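Local coordinates for transcriptional regulator, ROK family (Vibrio cholerae O1 biovar eltor, PDB 1Z05), which probably binds DNA as a zinc-containing transcriptional regulator of the ROK family, homologous to Escherichia coli Mlc and linked to carbohydrate metabolism, at residues I240-A248 with C286-Q294; I318-A326 with G364-S372. One frame throughout, in Å; residues are numbered along the deposited sequence. Where two conformers were deposited one is given.

Overall arrangement
Both contacts rest on the same mixed sheet, which makes them a compact example of how place in a fold sets chemistry. Contact 1 joins the tip of its hairpin, strands 237-242 and 246-252, to the segment that leaves the zinc site; contact 2 joins the residues following its strand 360-364 to helix 320-328. Strands 237-242 and 360-364 pair directly, and Ser293 of contact 1 touches Ile320 of contact 2. Each is part core and part surface. Contact 1 sets a buried leucine beneath a hydrated outer side of backbone, water and sulfate, whereas contact 2 has no hydrogen bond between its segments and relies on aliphatic and sulfur packing.

Contact 1 (I240-A248 with C286-Q294); sequences ISIHHGLGA and CLETVASSQ. With ZN (zinc ion), chain B; SO4 (sulfate ion), chain D; SO4 (sulfate ion), chain C.
His243 O, at the turn of the hairpin, is gripped from two sources: Ser293 N donates to it at 3.2 Å, in a bent bond with an N-H...O angle of 141°, and a water donates to it at 2.7 Å. The same water also donates to Ala291 O, so the turn is tied to segment 286-294 both directly and through solvent. Below this polar edge Leu246 fills the buried part of the interface. Its two methyls divide the work: CD2 presses on Ala291 CB at 3.6 Å, while CD1 rests against Glu288 CB at 3.8 Å and against Leu287. A second water links Leu246 N to Glu288 OE1. Ser292 OG, swung between its own backbone N and carbonyl carbon (chi1 70°), donates to Glu288 O and also caps Ala295 N at the start of helix 293-305. At the outer end of the turn, Gly245 N donates to a sulfate O2 at 2.7 Å; His243 NE2 and His244 NE2 give weak bonds to O2 of a second sulfate, and both ions probably come from the crystallisation liquor. Cys286 SG binds zinc at 2.3 Å with His269, Cys279 and Cys281, the one-histidine, three-cysteine zinc site found in many ROK proteins.

Contact 2 (I318-A326 with G364-S372); sequences ISIEDICAA and GGVINQAKS
The start of helix 320-328 packs against the 3-10 segment 366-369 that follows strand 360-364. Ile320 and Cys324, one turn apart, lie against Val366 and Ile367 of that segment and against Ala370, at the N-cap position of helix 371-385. The closest approach is methyl to methyl: Ile320 CG2 meets Val366 CG2 at 3.5 Å, a tight fit in which the two side chains cross at about a right angle. Cys324 SG touches both Ile367 CD1 and Ala370 CB, each at 3.8 Å. The sulfur makes apolar contact here, where the backbones are nearest, with the CA atoms of Cys324 and Ala370 5.0 Å apart. The turn follows strand 360-364 through Gly364 and Gly365, a glycine pair resembling the adenosine motif of ASKHA proteins, although this likeness alone does not establish nucleotide binding. Gly365 has backbone angles (phi 140°, psi 168°) that call for glycine. Asn368 ND2 hydrogen-bonds to Ile363 O and OD1 to Tyr375 OH, tying the turn to the strand before it and the helix after it. Toward the exposed edge the contact becomes mixed. A bend at chi2 (81°) folds the Glu321 chain so that OE2 lies 3.6 Å from Val366 CG1, an oxygen set against a methyl. Gln369 crosses nearby, its CB 4.0 Å from Cys324 CB and its OE1 3.7 Å from Glu321 CG, with amide and carboxylate planes well away from parallel. On the helix side the start is fixed by a capping box, in which Asp322 N donates to Ser319 OG at 3.0 Å and Ser319 N returns a weak bond to Asp322 OD2. Deeper in, helix 293-305 covers Ile320, and helix 332-356 packs against Ile367.

Contact 1 (I240-A248 with C286-Q294)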
loop_
_atom_site.group_PDB
_atom_site.type_symbol
_atom_site.label_atom_id
_atom_site.label_comp_id
_atom_site.label_asym_id
_atom_site.label_seq_id
_atom_site.Cartn_x
_atom_site.Cartn_y
_atom_site.Cartn_z
ATOM N N ILE A 240 -7.658 -3.185 13.532
ATOM C CA ILE A 240 -7.038 -4.351 14.146
ATOM C C ILE A 240 -8.090 -5.380 14.529
ATOM O O ILE A 240 -8.954 -5.135 15.386
ATOM C CB ILE A 240 -6.128 -3.997 15.364
ATOM C CG1 ILE A 240 -5.126 -2.885 14.993
ATOM C CG2 ILE A 240 -5.443 -5.265 15.904
ATOM C CD1 ILE A 240 -4.054 -3.300 13.967
ATOM N N SER A 241 -8.017 -6.524 13.856
ATOM C CA SER A 241 -8.929 -7.627 14.082
ATOM C C SER A 241 -8.292 -8.619 15.042
ATOM O O SER A 241 -7.241 -9.186 14.754
ATOM C CB SER A 241 -9.307 -8.302 12.761
ATOM O OG SER A 241 -10.065 -9.484 12.980
ATOM N N ILE A 242 -8.945 -8.806 16.184
ATOM C CA ILE A 242 -8.501 -9.722 17.216
ATOM C C ILE A 242 -9.556 -10.819 17.359
ATOM O O ILE A 242 -10.661 -10.569 17.854
ATOM C CB ILE A 242 -8.299 -8.982 18.574
ATOM C CG1 ILE A 242 -7.423 -7.744 18.375
ATOM C CG2 ILE A 242 -7.712 -9.926 19.639
ATOM C CD1 ILE A 242 -7.791 -6.561 19.279
ATOM N N HIS A 243 -9.208 -12.021 16.905
ATOM C CA HIS A 243 -10.102 -13.175 16.949
ATOM C C HIS A 243 -9.245 -14.445 17.060
ATOM O O HIS A 243 -8.390 -14.526 17.960
ATOM C CB HIS A 243 -11.024 -13.183 15.721
ATOM C CG HIS A 243 -12.221 -14.077 15.858
ATOM N ND1 HIS A 243 -12.690 -14.525 17.076
ATOM C CD2 HIS A 243 -13.063 -14.582 14.924
ATOM C CE1 HIS A 243 -13.753 -15.287 16.884
ATOM N NE2 HIS A 243 -14.003 -15.334 15.588
ATOM N N HIS A 244 -9.463 -15.417 16.170
ATOM C CA HIS A 244 -8.608 -16.607 16.080
ATOM C C HIS A 244 -7.170 -16.212 15.758
ATOM O O HIS A 244 -6.217 -16.751 16.328
ATOM C CB HIS A 244 -9.116 -17.569 15.007
ATOM C CG HIS A 244 -10.504 -18.074 15.251
ATOM N ND1 HIS A 244 -10.780 -19.104 16.125
ATOM C CD2 HIS A 244 -11.694 -17.700 14.724
ATOM C CE1 HIS A 244 -12.080 -19.339 16.129
ATOM N NE2 HIS A 244 -12.657 -18.500 15.287
ATOM N N GLY A 245 -7.031 -15.267 14.831
ATOM C CA GLY A 245 -5.751 -14.680 14.493
ATOM C C GLY A 245 -5.763 -13.181 14.706
ATOM O O GLY A 245 -6.761 -12.610 15.161
ATOM N N LEU A 246 -4.633 -12.551 14.397
ATOM C CA LEU A 246 -4.494 -11.116 14.528
ATOM C C LEU A 246 -4.099 -10.560 13.185
ATOM O O LEU A 246 -3.132 -11.017 12.574
ATOM C CB LEU A 246 -3.461 -10.755 15.605
ATOM C CG LEU A 246 -3.815 -11.511 16.891
ATOM C CD1 LEU A 246 -2.790 -12.612 17.207
ATOM C CD2 LEU A 246 -3.990 -10.568 18.027
ATOM N N GLY A 247 -4.870 -9.582 12.730
ATOM C CA GLY A 247 -4.696 -9.020 11.405
ATOM C C GLY A 247 -4.994 -7.545 11.412
ATOM O O GLY A 247 -5.843 -7.073 12.175
ATOM N N ALA A 248 -4.268 -6.813 10.578
ATOM C CA ALA A 248 -4.538 -5.410 10.379
ATOM C C ALA A 248 -5.087 -5.238 8.966
ATOM O O ALA A 248 -4.519 -5.761 8.003
ATOM C CB ALA A 248 -3.280 -4.598 10.560
ATOM N N CYS A 286 5.905 -15.749 18.465
ATOM C CA CYS A 286 4.951 -15.085 17.571
ATOM C C CYS A 286 3.818 -14.420 18.350
ATOM O O CYS A 286 3.435 -14.897 19.420
ATOM C CB CYS A 286 4.376 -16.104 16.572
ATOM S SG CYS A 286 5.611 -16.850 15.466
ATOM N N LEU A 287 3.277 -13.321 17.824
ATOM C CA LEU A 287 2.143 -12.657 18.460
ATOM C C LEU A 287 0.969 -13.610 18.747
ATOM O O LEU A 287 0.338 -13.527 19.797
ATOM C CB LEU A 287 1.664 -11.456 17.630
ATOM C CG LEU A 287 0.504 -10.620 18.170
ATOM C CD1 LEU A 287 0.884 -9.888 19.486
ATOM C CD2 LEU A 287 0.026 -9.607 17.129
ATOM N N GLU A 288 0.663 -14.518 17.829
ATOM C CA GLU A 288 -0.496 -15.374 18.081
ATOM C C GLU A 288 -0.320 -16.405 19.213
ATOM O O GLU A 288 -1.298 -17.010 19.651
ATOM C CB GLU A 288 -1.074 -15.977 16.794
ATOM C CG GLU A 288 -0.286 -17.059 16.138
ATOM C CD GLU A 288 -1.093 -17.701 15.019
ATOM O OE1 GLU A 288 -1.725 -16.964 14.218
ATOM O OE2 GLU A 288 -1.109 -18.943 14.950
ATOM N N THR A 289 0.910 -16.568 19.706
ATOM C CA THR A 289 1.173 -17.435 20.863
ATOM C C THR A 289 0.709 -16.794 22.176
ATOM O O THR A 289 0.616 -17.476 23.202
ATOM C CB THR A 289 2.670 -17.821 21.008
ATOM O OG1 THR A 289 3.452 -16.659 21.329
ATOM C CG2 THR A 289 3.195 -18.467 19.735
ATOM N N VAL A 290 0.435 -15.489 22.148
ATOM C CA VAL A 290 0.042 -14.767 23.348
ATOM C C VAL A 290 -1.263 -13.975 23.170
ATOM O O VAL A 290 -1.816 -13.460 24.148
ATOM C CB VAL A 290 1.168 -13.790 23.847
ATOM C CG1 VAL A 290 2.441 -14.532 24.206
ATOM C CG2 VAL A 290 1.464 -12.696 22.809
ATOM N N ALA A 291 -1.749 -13.859 21.936
ATOM C CA ALA A 291 -2.837 -12.920 21.660
ATOM C C ALA A 291 -4.032 -13.499 20.904
ATOM O O ALA A 291 -5.042 -12.819 20.715
ATOM C CB ALA A 291 -2.300 -11.675 20.964
ATOM N N SER A 292 -3.927 -14.752 20.487
ATOM C CA SER A 292 -5.051 -15.451 19.872
ATOM C C SER A 292 -6.080 -15.729 20.967
ATOM O O SER A 292 -5.733 -15.708 22.158
ATOM C CB SER A 292 -4.578 -16.765 19.260
ATOM O OG SER A 292 -4.217 -17.703 20.263
ATOM N N SER A 293 -7.326 -15.982 20.563
ATOM C CA SER A 293 -8.403 -16.312 21.504
ATOM C C SER A 293 -8.036 -17.513 22.372
ATOM O O SER A 293 -8.275 -17.509 23.579
ATOM C CB SER A 293 -9.720 -16.574 20.762
ATOM O OG SER A 293 -9.545 -17.515 19.717
ATOM N N GLN A 294 -7.444 -18.526 21.743
ATOM C CA GLN A 294 -6.989 -19.735 22.436
ATOM C C GLN A 294 -5.878 -19.451 23.453
ATOM O O GLN A 294 -5.900 -19.989 24.562
ATOM C CB GLN A 294 -6.538 -20.794 21.420
ATOM C CG GLN A 294 -6.100 -22.141 22.011
ATOM C CD GLN A 294 -7.263 -22.983 22.518
ATOM O OE1 GLN A 294 -7.808 -22.736 23.597
ATOM N NE2 GLN A 294 -7.633 -23.997 21.746
HETATM ZN ZN ZN B . 4.304 -18.183 14.180
HETATM S S SO4 D . -9.849 -14.674 12.240
HETATM O O1 SO4 D . -10.565 -13.519 11.705
HETATM O O2 SO4 D . -8.866 -14.226 13.217
HETATM O O3 SO4 D . -10.803 -15.564 12.893
HETATM O O4 SO4 D . -9.190 -15.403 11.161
HETATM S S SO4 C . -16.062 -17.618 12.576
HETATM O O1 SO4 C . -17.121 -16.654 12.851
HETATM O O2 SO4 C . -14.777 -17.120 13.041
HETATM O O3 SO4 C . -16.415 -18.847 13.287
HETATM O O4 SO4 C . -15.970 -17.862 11.140
HETATM O O HOH W 1 -7.901 -13.170 20.200
HETATM O O HOH W 2 -7.409 -18.880 18.659
HETATM O O HOH W 3 -9.941 -19.826 18.705
HETATM O O HOH W 4 -2.739 -14.470 13.263
#

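Contact 2 (I318-A326 with G364-S372)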
loop_
_atom_site.group_PDB
_atom_site.type_symbol
_atom_site.label_atom_id
_atom_site.label_comp_id
_atom_site.label_asym_id
_atom_site.label_seq_id
_atom_site.Cartn_x
_atom_site.Cartn_y
_atom_site.Cartn_z
ATOM N N ILE A 318 -14.326 -21.774 30.240
ATOM C CA ILE A 318 -14.091 -20.327 30.159
ATOM C C ILE A 318 -14.032 -19.822 28.714
ATOM O O ILE A 318 -13.222 -20.293 27.918
ATOM C CB ILE A 318 -12.754 -19.922 30.853
ATOM C CG1 ILE A 318 -12.581 -20.613 32.217
ATOM C CG2 ILE A 318 -12.607 -18.393 30.915
ATOM C CD1 ILE A 318 -13.223 -19.917 33.391
ATOM N N SER A 319 -14.892 -18.861 28.392
ATOM C CA SER A 319 -14.858 -18.192 27.096
ATOM C C SER A 319 -14.181 -16.827 27.206
ATOM O O SER A 319 -13.903 -16.348 28.312
ATOM C CB SER A 319 -16.276 -18.031 26.541
ATOM O OG SER A 319 -17.010 -17.058 27.267
ATOM N N ILE A 320 -13.920 -16.209 26.056
ATOM C CA ILE A 320 -13.391 -14.850 26.006
ATOM C C ILE A 320 -14.416 -13.866 26.570
ATOM O O ILE A 320 -14.057 -12.932 27.299
ATOM C CB ILE A 320 -12.962 -14.448 24.566
ATOM C CG1 ILE A 320 -11.840 -15.368 24.056
ATOM C CG2 ILE A 320 -12.522 -12.966 24.508
ATOM C CD1 ILE A 320 -10.478 -15.148 24.737
ATOM N N GLU A 321 -15.688 -14.092 26.245
ATOM C CA GLU A 321 -16.793 -13.316 26.816
ATOM C C GLU A 321 -16.782 -13.350 28.345
ATOM O O GLU A 321 -16.971 -12.317 28.982
ATOM C CB GLU A 321 -18.148 -13.811 26.291
ATOM C CG GLU A 321 -18.465 -13.421 24.844
ATOM C CD GLU A 321 -17.812 -14.331 23.804
ATOM O OE1 GLU A 321 -17.066 -15.262 24.183
ATOM O OE2 GLU A 321 -18.052 -14.115 22.595
ATOM N N ASP A 322 -16.568 -14.536 28.920
ATOM C CA ASP A 322 -16.478 -14.708 30.379
ATOM C C ASP A 322 -15.309 -13.924 30.978
ATOM O O ASP A 322 -15.455 -13.292 32.024
ATOM C CB ASP A 322 -16.315 -16.181 30.758
ATOM C CG ASP A 322 -17.478 -17.044 30.308
ATOM O OD1 ASP A 322 -18.494 -16.505 29.813
ATOM O OD2 ASP A 322 -17.365 -18.277 30.447
ATOM N N ILE A 323 -14.154 -13.989 30.318
ATOM C CA ILE A 323 -12.959 -13.264 30.758
ATOM C C ILE A 323 -13.200 -11.752 30.723
ATOM O O ILE A 323 -12.849 -11.036 31.672
ATOM C CB ILE A 323 -11.701 -13.643 29.919
ATOM C CG1 ILE A 323 -11.416 -15.144 30.034
ATOM C CG2 ILE A 323 -10.472 -12.855 30.389
ATOM C CD1 ILE A 323 -10.562 -15.721 28.907
ATOM N N CYS A 324 -13.802 -11.277 29.632
ATOM C CA CYS A 324 -14.105 -9.857 29.456
ATOM C C CYS A 324 -15.114 -9.340 30.462
ATOM O O CYS A 324 -14.996 -8.208 30.927
ATOM C CB CYS A 324 -14.594 -9.577 28.037
ATOM S SG CYS A 324 -13.288 -9.634 26.831
ATOM N N ALA A 325 -16.100 -10.173 30.796
ATOM C CA ALA A 325 -17.119 -9.829 31.778
ATOM C C ALA A 325 -16.549 -9.818 33.192
ATOM O O ALA A 325 -16.974 -9.021 34.029
ATOM C CB ALA A 325 -18.303 -10.791 31.686
ATOM N N ALA A 326 -15.596 -10.708 33.455
ATOM C CA ALA A 326 -14.919 -10.748 34.749
ATOM C C ALA A 326 -14.024 -9.520 34.927
ATOM O O ALA A 326 -14.039 -8.883 35.984
ATOM C CB ALA A 326 -14.120 -12.036 34.905
ATOM N N GLY A 364 -11.386 -4.199 16.554
ATOM C CA GLY A 364 -12.556 -5.037 16.362
ATOM C C GLY A 364 -12.391 -6.407 16.989
ATOM O O GLY A 364 -11.312 -7.012 16.918
ATOM N N GLY A 365 -13.470 -6.905 17.580
ATOM C CA GLY A 365 -13.476 -8.236 18.183
ATOM C C GLY A 365 -14.233 -8.243 19.493
ATOM O O GLY A 365 -14.549 -7.180 20.035
ATOM N N VAL A 366 -14.521 -9.441 20.004
ATOM C CA VAL A 366 -15.275 -9.593 21.250
ATOM C C VAL A 366 -14.557 -8.923 22.429
ATOM O O VAL A 366 -15.192 -8.481 23.391
ATOM C CB VAL A 366 -15.633 -11.084 21.567
ATOM C CG1 VAL A 366 -16.475 -11.691 20.447
ATOM C CG2 VAL A 366 -14.392 -11.921 21.795
ATOM N N ILE A 367 -13.233 -8.825 22.318
ATOM C CA ILE A 367 -12.388 -8.164 23.320
ATOM C C ILE A 367 -12.786 -6.705 23.612
ATOM O O ILE A 367 -12.382 -6.132 24.633
ATOM C CB ILE A 367 -10.889 -8.251 22.911
ATOM C CG1 ILE A 367 -9.996 -8.306 24.147
ATOM C CG2 ILE A 367 -10.504 -7.117 21.933
ATOM C CD1 ILE A 367 -10.053 -9.641 24.872
ATOM N N ASN A 368 -13.580 -6.106 22.726
ATOM C CA ASN A 368 -14.109 -4.763 22.965
ATOM C C ASN A 368 -15.079 -4.685 24.158
ATOM O O ASN A 368 -15.407 -3.588 24.628
ATOM C CB ASN A 368 -14.741 -4.181 21.700
ATOM C CG ASN A 368 -13.714 -3.605 20.753
ATOM O OD1 ASN A 368 -12.774 -2.925 21.173
ATOM N ND2 ASN A 368 -13.890 -3.864 19.459
ATOM N N GLN A 369 -15.519 -5.844 24.642
ATOM C CA GLN A 369 -16.357 -5.921 25.842
ATOM C C GLN A 369 -15.562 -5.601 27.112
ATOM O O GLN A 369 -16.138 -5.369 28.175
ATOM C CB GLN A 369 -17.040 -7.291 25.932
ATOM C CG GLN A 369 -18.108 -7.495 24.855
ATOM C CD GLN A 369 -18.535 -8.945 24.679
ATOM O OE1 GLN A 369 -18.208 -9.810 25.492
ATOM N NE2 GLN A 369 -19.274 -9.215 23.604
ATOM N N ALA A 370 -14.239 -5.581 26.984
ATOM C CA ALA A 370 -13.355 -5.145 28.061
ATOM C C ALA A 370 -12.504 -3.940 27.641
ATOM O O ALA A 370 -11.401 -3.743 28.161
ATOM C CB ALA A 370 -12.462 -6.303 28.510
ATOM N N LYS A 371 -13.024 -3.123 26.723
ATOM C CA LYS A 371 -12.244 -2.010 26.160
ATOM C C LYS A 371 -11.760 -0.984 27.186
ATOM O O LYS A 371 -10.696 -0.397 27.005
ATOM C CB LYS A 371 -12.965 -1.328 24.988
ATOM C CG LYS A 371 -14.175 -0.472 25.329
ATOM C CD LYS A 371 -14.905 -0.093 24.049
ATOM C CE LYS A 371 -15.705 1.177 24.185
ATOM N NZ LYS A 371 -16.249 1.586 22.850
ATOM N N SER A 372 -12.527 -0.780 28.261
ATOM C CA SER A 372 -12.127 0.133 29.334
ATOM C C SER A 372 -10.815 -0.295 29.981
ATOM O O SER A 372 -10.064 0.545 30.488
ATOM C CB SER A 372 -13.226 0.244 30.396
ATOM O OG SER A 372 -13.270 -0.936 31.188
#